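Local coordinates for protein putative glycosyl hydrolase (PDB 3K11) that is a putative glycosyl hydrolase of glycoside hydrolase family 88, probably hydrolysing glycosidic bonds, though its substrate is not established, at residues A[79-92]-A[103-115]. Residues are numbered along the deposited sequence; the frame is centred on the assembly and turned at random.
Sequences LASYEWGVTYSALI and YTDYVQNRFRFLA
Tyr88 is the knob here, its side chain set among Tyr106, Val107, Arg110 and Phe111. Phe111 turns an edge onto one face of the Tyr88 ring in an edge-to-face pair, CE1 lying 3.5 Å from Tyr88 CD2. Val107 CG1 meets Tyr88 CD1, while the Arg110 side chain crosses that of Tyr88 at about a right angle, with CB 3.7 Å from Tyr88 OH. Tyr88 OH donates a 2.6 Å hydrogen bond to Leu79 O, in the carbonyl plane and on a lone pair, tying the helix to the loop before it. A phenylalanine here would probably leave Leu79 O without this donor and the loop less firmly tied. Trp84 NE1 makes an almost straight hydrogen bond (177°) to Tyr106 OH, 2.9 Å away and in the indole plane; Thr47 also bonds that hydroxyl. Tyr106 reaches Trp84 because chi1 (175°) swings its ring away from the backbone N, and it offers CD1 to Leu91 CD1 on the way. Leu79 CD2 abuts the edge of the Arg110 guanidinium, whose NE bonds to Thr47 O and whose NH2 forms a salt bridge with Asp44. The axes of 82-92 and 103-115 pass 8.6 Å apart at 139°, a buried, roughly antiparallel helical hairpin, consistent with the alpha/alpha toroid of the six-hairpin glycosidase clan.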
loop_
_atom_site.group_PDB
_atom_site.type_symbol
_atom_site.label_atom_id
_atom_site.label_comp_id
_atom_site.label_asym_id
_atom_site.label_seq_id
_atom_site.Cartn_x
_atom_site.Cartn_y
_atom_site.Cartn_z
ATOM N N LEU A 79 25.813 8.717 -28.975
ATOM C CA LEU A 79 27.090 8.501 -28.285
ATOM C C LEU A 79 27.367 9.375 -27.071
ATOM O O LEU A 79 28.167 8.986 -26.220
ATOM C CB LEU A 79 28.265 8.701 -29.261
ATOM C CG LEU A 79 28.528 7.645 -30.340
ATOM C CD1 LEU A 79 29.687 8.060 -31.319
ATOM C CD2 LEU A 79 28.926 6.334 -29.686
ATOM N N ALA A 80 26.765 10.560 -27.013
ATOM C CA ALA A 80 27.098 11.501 -25.947
ATOM C C ALA A 80 25.893 12.014 -25.211
ATOM O O ALA A 80 25.939 13.099 -24.614
ATOM C CB ALA A 80 27.907 12.632 -26.465
ATOM N N SER A 81 24.846 11.190 -25.151
ATOM C CA SER A 81 23.712 11.518 -24.339
ATOM C C SER A 81 24.077 11.166 -22.875
ATOM O O SER A 81 25.047 10.455 -22.621
ATOM C CB SER A 81 22.561 10.638 -24.753
ATOM O OG SER A 81 22.889 9.291 -24.490
ATOM N N TYR A 82 23.305 11.646 -21.904
ATOM C CA TYR A 82 23.635 11.270 -20.522
ATOM C C TYR A 82 23.443 9.780 -20.317
ATOM O O TYR A 82 24.191 9.162 -19.569
ATOM C CB TYR A 82 22.825 12.084 -19.517
ATOM C CG TYR A 82 21.367 11.755 -19.375
ATOM C CD1 TYR A 82 20.962 10.721 -18.535
ATOM C CD2 TYR A 82 20.395 12.521 -19.950
ATOM C CE1 TYR A 82 19.642 10.434 -18.358
ATOM C CE2 TYR A 82 19.071 12.235 -19.762
ATOM C CZ TYR A 82 18.703 11.171 -18.973
ATOM O OH TYR A 82 17.363 10.889 -18.711
ATOM N N GLU A 83 22.469 9.207 -21.033
ATOM C CA GLU A 83 22.254 7.745 -20.998
ATOM C C GLU A 83 23.518 7.009 -21.370
ATOM O O GLU A 83 23.886 6.008 -20.742
ATOM C CB GLU A 83 21.081 7.320 -21.884
ATOM C CG GLU A 83 19.743 7.951 -21.558
ATOM C CD GLU A 83 19.413 9.139 -22.434
ATOM O OE1 GLU A 83 20.191 10.092 -22.472
ATOM O OE2 GLU A 83 18.339 9.128 -23.061
ATOM N N TRP A 84 24.219 7.497 -22.388
ATOM C CA TRP A 84 25.444 6.808 -22.779
ATOM C C TRP A 84 26.591 7.116 -21.831
ATOM O O TRP A 84 27.479 6.287 -21.673
ATOM C CB TRP A 84 25.777 7.045 -24.280
ATOM C CG TRP A 84 25.897 5.736 -24.962
ATOM C CD1 TRP A 84 26.984 5.207 -25.555
ATOM C CD2 TRP A 84 24.889 4.708 -24.985
ATOM N NE1 TRP A 84 26.713 3.952 -26.002
ATOM C CE2 TRP A 84 25.436 3.609 -25.657
ATOM C CE3 TRP A 84 23.587 4.619 -24.491
ATOM C CZ2 TRP A 84 24.719 2.443 -25.876
ATOM C CZ3 TRP A 84 22.860 3.440 -24.708
ATOM C CH2 TRP A 84 23.437 2.375 -25.379
ATOM N N GLY A 85 26.569 8.290 -21.178
ATOM C CA GLY A 85 27.503 8.558 -20.078
ATOM C C GLY A 85 27.413 7.413 -19.062
ATOM O O GLY A 85 28.440 6.884 -18.573
ATOM N N VAL A 86 26.197 6.979 -18.771
ATOM C CA VAL A 86 26.049 5.846 -17.855
ATOM C C VAL A 86 26.662 4.580 -18.462
ATOM O O VAL A 86 27.412 3.817 -17.796
ATOM C CB VAL A 86 24.559 5.621 -17.453
ATOM C CG1 VAL A 86 24.456 4.423 -16.470
ATOM C CG2 VAL A 86 23.961 6.892 -16.877
ATOM N N THR A 87 26.406 4.346 -19.747
ATOM C CA THR A 87 26.950 3.155 -20.424
ATOM C C THR A 87 28.464 3.137 -20.360
ATOM O O THR A 87 29.082 2.078 -20.121
ATOM C CB THR A 87 26.471 3.100 -21.871
ATOM O OG1 THR A 87 25.042 2.989 -21.890
ATOM C CG2 THR A 87 27.116 1.912 -22.655
ATOM N N TYR A 88 29.082 4.291 -20.590
ATOM C CA TYR A 88 30.548 4.337 -20.538
ATOM C C TYR A 88 31.090 3.978 -19.145
ATOM O O TYR A 88 32.058 3.228 -19.020
ATOM C CB TYR A 88 31.070 5.713 -20.947
ATOM C CG TYR A 88 30.775 6.084 -22.381
ATOM C CD1 TYR A 88 31.145 5.243 -23.435
ATOM C CD2 TYR A 88 30.158 7.289 -22.689
ATOM C CE1 TYR A 88 30.860 5.592 -24.748
ATOM C CE2 TYR A 88 29.869 7.637 -24.005
ATOM C CZ TYR A 88 30.239 6.800 -25.029
ATOM O OH TYR A 88 29.952 7.139 -26.341
ATOM N N SER A 89 30.489 4.546 -18.097
ATOM C CA SER A 89 30.880 4.203 -16.712
ATOM C C SER A 89 30.662 2.729 -16.422
ATOM O O SER A 89 31.513 2.085 -15.785
ATOM C CB SER A 89 30.144 5.077 -15.657
ATOM O OG SER A 89 30.799 6.346 -15.460
ATOM N N ALA A 90 29.537 2.193 -16.886
ATOM C CA ALA A 90 29.243 0.760 -16.736
ATOM C C ALA A 90 30.317 -0.137 -17.322
ATOM O O ALA A 90 30.755 -1.140 -16.705
ATOM C CB ALA A 90 27.900 0.447 -17.375
ATOM N N LEU A 91 30.734 0.191 -18.540
ATOM C CA LEU A 91 31.739 -0.620 -19.258
ATOM C C LEU A 91 33.132 -0.506 -18.668
ATOM O O LEU A 91 33.897 -1.495 -18.666
ATOM C CB LEU A 91 31.728 -0.241 -20.743
ATOM C CG LEU A 91 30.474 -0.727 -21.498
ATOM C CD1 LEU A 91 30.393 -0.074 -22.903
ATOM C CD2 LEU A 91 30.376 -2.292 -21.545
ATOM N N ILE A 92 33.481 0.674 -18.149
ATOM C CA ILE A 92 34.726 0.820 -17.397
ATOM C C ILE A 92 34.692 -0.142 -16.211
ATOM O O ILE A 92 35.644 -0.872 -15.926
ATOM C CB ILE A 92 34.934 2.271 -16.941
ATOM C CG1 ILE A 92 35.204 3.188 -18.134
ATOM C CG2 ILE A 92 36.110 2.401 -15.903
ATOM C CD1 ILE A 92 34.988 4.681 -17.803
ATOM N N TYR A 103 35.382 -4.367 -23.272
ATOM C CA TYR A 103 34.513 -3.359 -22.698
ATOM C C TYR A 103 35.198 -1.992 -22.646
ATOM O O TYR A 103 34.615 -0.986 -23.051
ATOM C CB TYR A 103 34.024 -3.774 -21.315
ATOM C CG TYR A 103 33.228 -5.057 -21.243
ATOM C CD1 TYR A 103 32.324 -5.412 -22.222
ATOM C CD2 TYR A 103 33.339 -5.889 -20.153
ATOM C CE1 TYR A 103 31.594 -6.577 -22.127
ATOM C CE2 TYR A 103 32.573 -7.042 -20.039
ATOM C CZ TYR A 103 31.699 -7.370 -21.013
ATOM O OH TYR A 103 30.949 -8.519 -20.921
ATOM N N THR A 104 36.442 -1.954 -22.184
ATOM C CA THR A 104 37.157 -0.680 -22.164
ATOM C C THR A 104 37.636 -0.286 -23.567
ATOM O O THR A 104 37.717 0.914 -23.868
ATOM C CB THR A 104 38.281 -0.624 -21.148
ATOM O OG1 THR A 104 38.927 -1.886 -21.089
ATOM C CG2 THR A 104 37.738 -0.224 -19.751
ATOM N N ASP A 105 37.908 -1.256 -24.439
ATOM C CA ASP A 105 38.260 -0.927 -25.835
ATOM C C ASP A 105 37.140 -0.113 -26.480
ATOM O O ASP A 105 37.388 0.823 -27.254
ATOM C CB ASP A 105 38.437 -2.170 -26.685
ATOM C CG ASP A 105 39.728 -2.946 -26.372
ATOM O OD1 ASP A 105 40.578 -2.442 -25.604
ATOM O OD2 ASP A 105 39.843 -4.081 -26.895
ATOM N N TYR A 106 35.903 -0.488 -26.185
ATOM C CA TYR A 106 34.748 0.242 -26.689
ATOM C C TYR A 106 34.751 1.689 -26.244
ATOM O O TYR A 106 34.487 2.589 -27.023
ATOM C CB TYR A 106 33.462 -0.448 -26.190
ATOM C CG TYR A 106 32.185 0.258 -26.543
ATOM C CD1 TYR A 106 31.646 1.225 -25.692
ATOM C CD2 TYR A 106 31.478 -0.058 -27.697
ATOM C CE1 TYR A 106 30.466 1.869 -25.992
ATOM C CE2 TYR A 106 30.271 0.597 -28.008
ATOM C CZ TYR A 106 29.790 1.566 -27.138
ATOM O OH TYR A 106 28.635 2.237 -27.392
ATOM N N VAL A 107 34.992 1.911 -24.955
ATOM C CA VAL A 107 34.959 3.248 -24.395
ATOM C C VAL A 107 36.125 4.044 -24.943
ATOM O O VAL A 107 35.985 5.197 -25.334
ATOM C CB VAL A 107 34.972 3.226 -22.854
ATOM C CG1 VAL A 107 34.800 4.639 -22.321
ATOM C CG2 VAL A 107 33.794 2.312 -22.298
ATOM N N GLN A 108 37.302 3.427 -24.948
ATOM C CA GLN A 108 38.475 4.055 -25.571
ATOM C C GLN A 108 38.157 4.532 -26.990
ATOM O O GLN A 108 38.417 5.677 -27.357
ATOM C CB GLN A 108 39.637 3.057 -25.608
ATOM C CG GLN A 108 40.310 2.776 -24.258
ATOM C CD GLN A 108 41.314 3.840 -23.864
ATOM O OE1 GLN A 108 41.609 4.732 -24.655
ATOM N NE2 GLN A 108 41.861 3.739 -22.658
ATOM N N ASN A 109 37.582 3.641 -27.783
ATOM C CA ASN A 109 37.314 3.935 -29.163
ATOM C C ASN A 109 36.350 5.100 -29.330
ATOM O O ASN A 109 36.619 6.015 -30.104
ATOM C CB ASN A 109 36.788 2.697 -29.851
ATOM C CG ASN A 109 36.381 2.953 -31.263
ATOM O OD1 ASN A 109 35.209 3.193 -31.544
ATOM N ND2 ASN A 109 37.350 2.923 -32.178
ATOM N N ARG A 110 35.243 5.068 -28.593
ATOM C CA ARG A 110 34.249 6.150 -28.701
ATOM C C ARG A 110 34.778 7.488 -28.201
ATOM O O ARG A 110 34.554 8.524 -28.832
ATOM C CB ARG A 110 32.942 5.781 -27.991
ATOM C CG ARG A 110 32.245 4.514 -28.519
ATOM C CD ARG A 110 32.170 4.478 -30.001
ATOM N NE ARG A 110 31.292 3.400 -30.495
ATOM C CZ ARG A 110 31.648 2.128 -30.643
ATOM N NH1 ARG A 110 32.839 1.689 -30.241
ATOM N NH2 ARG A 110 30.797 1.273 -31.176
ATOM N N PHE A 111 35.475 7.470 -27.069
ATOM C CA PHE A 111 36.060 8.707 -26.546
ATOM C C PHE A 111 37.141 9.284 -27.433
ATOM O O PHE A 111 37.210 10.492 -27.627
ATOM C CB PHE A 111 36.625 8.504 -25.118
ATOM C CG PHE A 111 35.587 8.352 -24.032
ATOM C CD1 PHE A 111 34.245 8.626 -24.252
ATOM C CD2 PHE A 111 36.000 8.035 -22.745
ATOM C CE1 PHE A 111 33.354 8.544 -23.242
ATOM C CE2 PHE A 111 35.062 7.955 -21.712
ATOM C CZ PHE A 111 33.768 8.169 -21.981
ATOM N N ARG A 112 37.991 8.435 -27.992
ATOM C CA ARG A 112 39.040 8.934 -28.879
ATOM C C ARG A 112 38.430 9.526 -30.164
ATOM O O ARG A 112 38.933 10.503 -30.683
ATOM C CB ARG A 112 40.052 7.834 -29.203
ATOM C CG ARG A 112 40.907 7.509 -28.005
ATOM C CD ARG A 112 41.782 6.306 -28.210
ATOM N NE ARG A 112 42.445 6.009 -26.950
ATOM C CZ ARG A 112 43.575 6.574 -26.534
ATOM N NH1 ARG A 112 44.227 7.434 -27.288
ATOM N NH2 ARG A 112 44.066 6.265 -25.354
ATOM N N PHE A 113 37.337 8.923 -30.643
ATOM C CA PHE A 113 36.637 9.369 -31.822
ATOM C C PHE A 113 36.025 10.732 -31.545
ATOM O O PHE A 113 36.165 11.646 -32.332
ATOM C CB PHE A 113 35.538 8.363 -32.197
ATOM C CG PHE A 113 34.550 8.891 -33.217
ATOM C CD1 PHE A 113 34.945 9.078 -34.539
ATOM C CD2 PHE A 113 33.257 9.204 -32.860
ATOM C CE1 PHE A 113 34.051 9.556 -35.486
ATOM C CE2 PHE A 113 32.350 9.679 -33.789
ATOM C CZ PHE A 113 32.746 9.858 -35.108
ATOM N N LEU A 114 35.322 10.873 -30.437
ATOM C CA LEU A 114 34.721 12.167 -30.106
ATOM C C LEU A 114 35.797 13.251 -29.935
ATOM O O LEU A 114 35.610 14.384 -30.390
ATOM C CB LEU A 114 33.867 12.058 -28.856
ATOM C CG LEU A 114 32.570 11.244 -28.983
ATOM C CD1 LEU A 114 31.894 11.149 -27.614
ATOM C CD2 LEU A 114 31.626 11.831 -30.052
ATOM N N ALA A 115 36.903 12.908 -29.274
ATOM C CA ALA A 115 38.049 13.863 -29.113
ATOM C C ALA A 115 38.631 14.282 -30.452
ATOM O O ALA A 115 39.019 15.448 -30.663
ATOM C CB ALA A 115 39.156 13.235 -28.228
#